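Local coordinates for protein purine nucleoside phosphorylase YlmD (Geobacillus stearothermophilus, PDB 6T1B) that catalyses the phosphorolysis of adenosine, inosine and S-methyl-5'-thioadenosine to the free base and a ribose 1-phosphate, and also deaminates adenosine, at residues Cys77-Gly82 / Leu119-Ala124; Ile129-Pro134 / Ser170-Ala175. All blocks are in the same frame, centred on the assembly; numbering follows the deposited sequence.

Contact 1. Residues Cys77-Gly82 / Leu119-Ala124. With NOS (inosine), chain B.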
loop_
_atom_site.group_PDB
_atom_site.type_symbol
_atom_site.label_atom_id
_atom_site.label_comp_id
_atom_site.label_asym_id
_atom_site.label_seq_id
_atom_site.Cartn_x
_atom_site.Cartn_y
_atom_site.Cartn_z
ATOM N N CYS A 77 8.906 1.545 -6.681
ATOM C CA CYS A 77 9.756 2.514 -6.002
ATOM C C CYS A 77 10.552 1.859 -4.885
ATOM O O CYS A 77 10.301 0.725 -4.483
ATOM C CB CYS A 77 8.945 3.703 -5.486
ATOM S SG CYS A 77 7.667 3.338 -4.280
ATOM N N GLU A 78 11.563 2.589 -4.422
ATOM C CA GLU A 78 12.528 2.027 -3.492
ATOM C C GLU A 78 11.906 1.699 -2.151
ATOM O O GLU A 78 12.344 0.753 -1.488
ATOM C CB GLU A 78 13.673 3.003 -3.283
ATOM C CG GLU A 78 14.795 2.446 -2.474
ATOM C CD GLU A 78 15.954 3.433 -2.314
ATOM O OE1 GLU A 78 16.967 3.024 -1.656
ATOM O OE2 GLU A 78 15.912 4.573 -2.825
ATOM N N GLN A 79 10.931 2.486 -1.700
ATOM C CA GLN A 79 10.247 2.288 -0.414
ATOM C C GLN A 79 11.216 2.378 0.765
ATOM O O GLN A 79 11.526 1.394 1.437
ATOM C CB GLN A 79 9.430 0.994 -0.405
ATOM C CG GLN A 79 8.326 0.997 -1.445
ATOM C CD GLN A 79 7.449 -0.242 -1.445
ATOM O OE1 GLN A 79 7.247 -0.869 -2.477
ATOM N NE2 GLN A 79 6.874 -0.557 -0.293
ATOM N N VAL A 80 11.639 3.613 1.034
ATOM C CA VAL A 80 12.628 3.887 2.063
ATOM C C VAL A 80 12.035 4.218 3.422
ATOM O O VAL A 80 12.771 4.618 4.335
ATOM C CB VAL A 80 13.608 4.996 1.621
ATOM C CG1 VAL A 80 14.338 4.551 0.365
ATOM C CG2 VAL A 80 12.888 6.332 1.433
ATOM N N HIS A 81 10.718 4.027 3.574
ATOM C CA HIS A 81 10.012 4.355 4.822
ATOM C C HIS A 81 10.050 5.836 5.149
ATOM O O HIS A 81 10.087 6.247 6.310
ATOM C CB HIS A 81 10.495 3.505 6.002
ATOM C CG HIS A 81 9.929 2.134 6.003
ATOM N ND1 HIS A 81 10.512 1.089 5.322
ATOM C CD2 HIS A 81 8.796 1.636 6.564
ATOM C CE1 HIS A 81 9.783 -0.001 5.485
ATOM N NE2 HIS A 81 8.738 0.306 6.231
ATOM N N GLY A 82 10.055 6.654 4.103
ATOM C CA GLY A 82 9.821 8.055 4.210
ATOM C C GLY A 82 8.432 8.444 3.732
ATOM O O GLY A 82 7.529 7.611 3.589
ATOM N N LEU A 119 1.000 0.925 -10.940
ATOM C CA LEU A 119 1.782 1.259 -9.764
ATOM C C LEU A 119 1.841 0.013 -8.900
ATOM O O LEU A 119 0.805 -0.631 -8.668
ATOM C CB LEU A 119 1.117 2.397 -8.993
ATOM C CG LEU A 119 0.785 3.622 -9.867
ATOM C CD1 LEU A 119 0.122 4.670 -8.981
ATOM C CD2 LEU A 119 1.959 4.180 -10.571
ATOM N N ALA A 120 3.016 -0.318 -8.379
ATOM C CA ALA A 120 3.212 -1.602 -7.723
ATOM C C ALA A 120 4.164 -1.413 -6.548
ATOM O O ALA A 120 5.349 -1.110 -6.745
ATOM C CB ALA A 120 3.755 -2.608 -8.741
ATOM N N LEU A 121 3.648 -1.618 -5.324
ATOM C CA LEU A 121 4.407 -1.450 -4.093
ATOM C C LEU A 121 4.286 -2.713 -3.226
ATOM O O LEU A 121 3.262 -3.408 -3.272
ATOM C CB LEU A 121 3.941 -0.213 -3.303
ATOM C CG LEU A 121 4.491 1.137 -3.768
ATOM C CD1 LEU A 121 3.970 1.707 -5.076
ATOM C CD2 LEU A 121 4.285 2.170 -2.651
ATOM N N CYS A 122 5.331 -2.986 -2.447
ATOM C CA CYS A 122 5.417 -4.200 -1.660
ATOM C C CYS A 122 5.048 -3.970 -0.208
ATOM O O CYS A 122 5.393 -2.917 0.354
ATOM C CB CYS A 122 6.850 -4.718 -1.710
ATOM S SG CYS A 122 7.306 -5.495 -3.272
ATOM N N PHE A 123 4.406 -4.977 0.407
ATOM C CA PHE A 123 3.856 -4.853 1.744
ATOM C C PHE A 123 3.942 -6.173 2.496
ATOM O O PHE A 123 3.733 -7.244 1.922
ATOM C CB PHE A 123 2.379 -4.454 1.678
ATOM C CG PHE A 123 2.198 -3.073 1.207
ATOM C CD1 PHE A 123 2.230 -2.029 2.110
ATOM C CD2 PHE A 123 2.111 -2.793 -0.135
ATOM C CE1 PHE A 123 2.126 -0.716 1.680
ATOM C CE2 PHE A 123 2.012 -1.475 -0.569
ATOM C CZ PHE A 123 2.030 -0.445 0.342
ATOM N N ALA A 124 4.151 -6.094 3.819
ATOM C CA ALA A 124 3.980 -7.231 4.717
ATOM C C ALA A 124 3.782 -6.747 6.156
ATOM O O ALA A 124 4.503 -7.139 7.064
ATOM C CB ALA A 124 5.152 -8.195 4.622
HETATM N N9 NOS B . 11.381 -4.568 0.206
HETATM C C4 NOS B . 10.940 -4.004 -0.932
HETATM N N3 NOS B . 10.363 -2.678 -1.258
HETATM C C2 NOS B . 10.028 -2.371 -2.620
HETATM N N1 NOS B . 10.237 -3.321 -3.675
HETATM C C6 NOS B . 10.783 -4.600 -3.422
HETATM O O6 NOS B . 10.921 -5.355 -4.346
HETATM C C5 NOS B . 11.134 -4.906 -1.952
HETATM N N7 NOS B . 11.614 -5.987 -1.422
HETATM C C8 NOS B . 11.784 -5.803 -0.115
HETATM C "C5'" NOS B . 8.127 -2.478 2.088
HETATM O "O5'" NOS B . 7.064 -2.843 2.964
HETATM C "C4'" NOS B . 9.461 -2.898 2.651
HETATM O "O4'" NOS B . 9.924 -4.050 1.912
HETATM C "C1'" NOS B . 11.258 -3.854 1.490
HETATM C "C2'" NOS B . 11.490 -2.347 1.469
HETATM O "O2'" NOS B . 12.860 -2.051 1.707
HETATM C "C3'" NOS B . 10.575 -1.852 2.590
HETATM O "O3'" NOS B . 11.295 -1.860 3.835
HETATM O O HOH W 1 7.620 -0.586 -5.268
#
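The carboxamide of Gln79 lies against the backbone of Cys122 and pairs with both of its polar groups. Cys122 N gives its hydrogen to Gln79 OE1 at 2.9 Å, nearly straight at 169° and on a lone pair in the carbonyl plane. Gln79 NE2 in turn donates to Cys122 O, also at 2.9 Å, with that oxygen only 7° out of the amide plane; this two-point pairing fixes which way round the amide sits. CG stands beside the backbone N (chi1 -62°) and the chain runs extended beyond it, which carries the amide across to the strand. With an alanine here, the N-H and C=O of Cys122 would probably lose their side-chain partners, and a gap would be likely to open beside the nucleoside.

Inosine shares the same groups: its O5' donates to Cys122 O at 3.1 Å, and Gln79 OE1 approaches C2 of the base to 3.2 Å. Cys122 SG lies over the face of the base, 3.6 Å from inosine C6, on the side from which Gln79 OE1 also approaches. His81 turns the edge of its ring to the ribose, with O3' near the ring plane, while its NE2 binds the catalytic zinc together with Cys126 and His143. Water 1 accepts from Cys77 N and lies 2.8 Å from both Gln79 OE1 and Ala120 O. Cys77 SG rests against the branch of Leu121, 3.9 Å from its CG.

Strand 118-123 runs between strands 264-269 and 74-75 in a mixed sheet, and the loop after 74-75 brings Gln79 over its end. Leu121 reaches across to Leu141 and His143 of strand 138-144 and to Leu110 of strand 109-112, where Cys77 also packs.

Contact 2. Residues Ile129-Pro134 / Ser170-Ala175; sequences IYFVAP and SDIYVA
Tyr130 and Ala175 form a hydrogen-bonded antiparallel pair, Tyr130 N to Ala175 O at 2.8 Å and Ala175 N back to Tyr130 O at 2.9 Å. Val132 and Tyr173 repeat it, and between them Phe131 faces Val174 as a non-hydrogen-bonded pair. On the Phe131 face, Val174 splits its methyls: CG2 lies alongside the phenyl ring, 3.8 Å from CD2, while CG1, anti to the backbone N (chi1 171°), meets Ile129 CG2 at 3.7 Å. On the other face Val132 CG1 touches Tyr173 CB, and the Tyr173 ring has Pro134 CD 3.7 Å from its CD2, the two side chains crossing at about a right angle. The Tyr130 ring brings its edge to Ala175 O, 3.4 Å from CD1.

Helices 153-163 and 219-229 cover the Phe131 face through Met157 and Leu227. Phe21 lies on the opposite face against Tyr130, Val132 and Ala175, and Tyr173 stacks on His236. The polar end of Tyr130 is held by Gly27 O. Four backbone bonds thus join Tyr130, Val132, Tyr173 and Ala175 while Phe131 and Val174 turn theirs outward to the neighbouring strands, and mostly apolar side chains pack on both faces, the Pro134 and Tyr173 end being more open to solvent.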
loop_
_atom_site.group_PDB
_atom_site.type_symbol
_atom_site.label_atom_id
_atom_site.label_comp_id
_atom_site.label_asym_id
_atom_site.label_seq_id
_atom_site.Cartn_x
_atom_site.Cartn_y
_atom_site.Cartn_z
ATOM N N ILE A 129 -2.091 2.338 0.967
ATOM C CA ILE A 129 -3.121 3.361 0.821
ATOM C C ILE A 129 -3.326 3.584 -0.674
ATOM O O ILE A 129 -2.414 4.039 -1.374
ATOM C CB ILE A 129 -2.760 4.666 1.545
ATOM C CG1 ILE A 129 -2.320 4.442 2.985
ATOM C CG2 ILE A 129 -3.991 5.574 1.516
ATOM C CD1 ILE A 129 -1.869 5.702 3.662
ATOM N N TYR A 130 -4.512 3.222 -1.167
ATOM C CA TYR A 130 -4.865 3.351 -2.566
ATOM C C TYR A 130 -5.712 4.606 -2.749
ATOM O O TYR A 130 -6.660 4.832 -1.992
ATOM C CB TYR A 130 -5.718 2.156 -3.014
ATOM C CG TYR A 130 -5.129 0.757 -2.822
ATOM C CD1 TYR A 130 -5.027 0.189 -1.556
ATOM C CD2 TYR A 130 -4.747 -0.016 -3.916
ATOM C CE1 TYR A 130 -4.522 -1.099 -1.382
ATOM C CE2 TYR A 130 -4.251 -1.283 -3.754
ATOM C CZ TYR A 130 -4.131 -1.823 -2.478
ATOM O OH TYR A 130 -3.665 -3.117 -2.298
ATOM N N PHE A 131 -5.412 5.384 -3.801
ATOM C CA PHE A 131 -6.101 6.628 -4.080
ATOM C C PHE A 131 -6.664 6.592 -5.498
ATOM O O PHE A 131 -5.997 6.095 -6.420
ATOM C CB PHE A 131 -5.127 7.804 -4.022
ATOM C CG PHE A 131 -4.472 8.038 -2.692
ATOM C CD1 PHE A 131 -3.399 7.281 -2.271
ATOM C CD2 PHE A 131 -4.884 9.074 -1.887
ATOM C CE1 PHE A 131 -2.789 7.567 -1.064
ATOM C CE2 PHE A 131 -4.283 9.341 -0.681
ATOM C CZ PHE A 131 -3.234 8.599 -0.278
ATOM N N VAL A 132 -7.840 7.163 -5.683
ATOM C CA VAL A 132 -8.386 7.312 -7.017
ATOM C C VAL A 132 -9.172 8.604 -7.059
ATOM O O VAL A 132 -9.872 8.963 -6.108
ATOM C CB VAL A 132 -9.247 6.095 -7.428
ATOM C CG1 VAL A 132 -10.478 5.943 -6.574
ATOM C CG2 VAL A 132 -9.583 6.144 -8.919
ATOM N N ALA A 133 -9.035 9.323 -8.158
ATOM C CA ALA A 133 -9.951 10.411 -8.503
ATOM C C ALA A 133 -10.548 9.988 -9.842
ATOM O O ALA A 133 -9.977 10.268 -10.918
ATOM C CB ALA A 133 -9.225 11.748 -8.582
ATOM N N PRO A 134 -11.701 9.301 -9.837
ATOM C CA PRO A 134 -12.187 8.676 -11.080
ATOM C C PRO A 134 -12.462 9.661 -12.191
ATOM O O PRO A 134 -12.205 9.364 -13.363
ATOM C CB PRO A 134 -13.475 7.966 -10.642
ATOM C CG PRO A 134 -13.338 7.761 -9.200
ATOM C CD PRO A 134 -12.540 8.933 -8.675
ATOM N N SER A 170 -12.363 16.619 -2.136
ATOM C CA SER A 170 -13.691 16.032 -2.249
ATOM C C SER A 170 -13.834 15.117 -3.461
ATOM O O SER A 170 -14.803 14.352 -3.537
ATOM C CB SER A 170 -14.723 17.169 -2.321
ATOM O OG SER A 170 -14.448 17.985 -3.453
ATOM N N ASP A 171 -12.927 15.190 -4.432
ATOM C CA ASP A 171 -12.994 14.314 -5.588
ATOM C C ASP A 171 -12.144 13.061 -5.421
ATOM O O ASP A 171 -12.060 12.259 -6.357
ATOM C CB ASP A 171 -12.541 15.051 -6.857
ATOM C CG ASP A 171 -13.508 16.140 -7.286
ATOM O OD1 ASP A 171 -13.067 17.116 -7.931
ATOM O OD2 ASP A 171 -14.708 16.028 -6.969
ATOM N N ILE A 172 -11.533 12.882 -4.272
ATOM C CA ILE A 172 -10.643 11.761 -4.012
ATOM C C ILE A 172 -11.370 10.694 -3.214
ATOM O O ILE A 172 -12.184 11.004 -2.333
ATOM C CB ILE A 172 -9.385 12.243 -3.260
ATOM C CG1 ILE A 172 -8.679 13.300 -4.115
ATOM C CG2 ILE A 172 -8.479 11.077 -2.903
ATOM C CD1 ILE A 172 -7.454 13.905 -3.436
ATOM N N TYR A 173 -11.073 9.445 -3.530
ATOM C CA TYR A 173 -11.551 8.276 -2.809
ATOM C C TYR A 173 -10.342 7.437 -2.442
ATOM O O TYR A 173 -9.346 7.390 -3.174
ATOM C CB TYR A 173 -12.523 7.456 -3.652
ATOM C CG TYR A 173 -13.738 8.222 -4.098
ATOM C CD1 TYR A 173 -14.961 8.076 -3.454
ATOM C CD2 TYR A 173 -13.678 9.070 -5.189
ATOM C CE1 TYR A 173 -16.074 8.776 -3.869
ATOM C CE2 TYR A 173 -14.793 9.771 -5.610
ATOM C CZ TYR A 173 -15.981 9.621 -4.953
ATOM O OH TYR A 173 -17.078 10.317 -5.406
ATOM N N VAL A 174 -10.412 6.802 -1.279
ATOM C CA VAL A 174 -9.270 6.093 -0.715
ATOM C C VAL A 174 -9.705 4.719 -0.240
ATOM O O VAL A 174 -10.775 4.579 0.359
ATOM C CB VAL A 174 -8.642 6.874 0.463
ATOM C CG1 VAL A 174 -7.618 6.004 1.147
ATOM C CG2 VAL A 174 -8.051 8.199 -0.030
ATOM N N ALA A 175 -8.874 3.710 -0.480
ATOM C CA ALA A 175 -9.034 2.423 0.178
ATOM C C ALA A 175 -7.771 2.182 0.990
ATOM O O ALA A 175 -6.658 2.314 0.472
ATOM C CB ALA A 175 -9.239 1.298 -0.821
#

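Contact 1 lies in the inosine pocket, whereas contact 2 belongs to the sheet beside it. Their centres are 19 Å apart and their nearest atoms about 5 Å, without touching. Strand 118-123 is followed directly by strand 127-133, so the chain leaves the nucleoside, passes zinc ligand Cys126 and enters contact 2. Strand 138-144, next to 127-133, carries His143 back to the same zinc, where it meets His81 and comes to about 3 Å from the Gln79 side chain. Ile129, at the pocket end of contact 2, is still about 11 Å from the zinc and 12 Å from inosine, measured from its side chain.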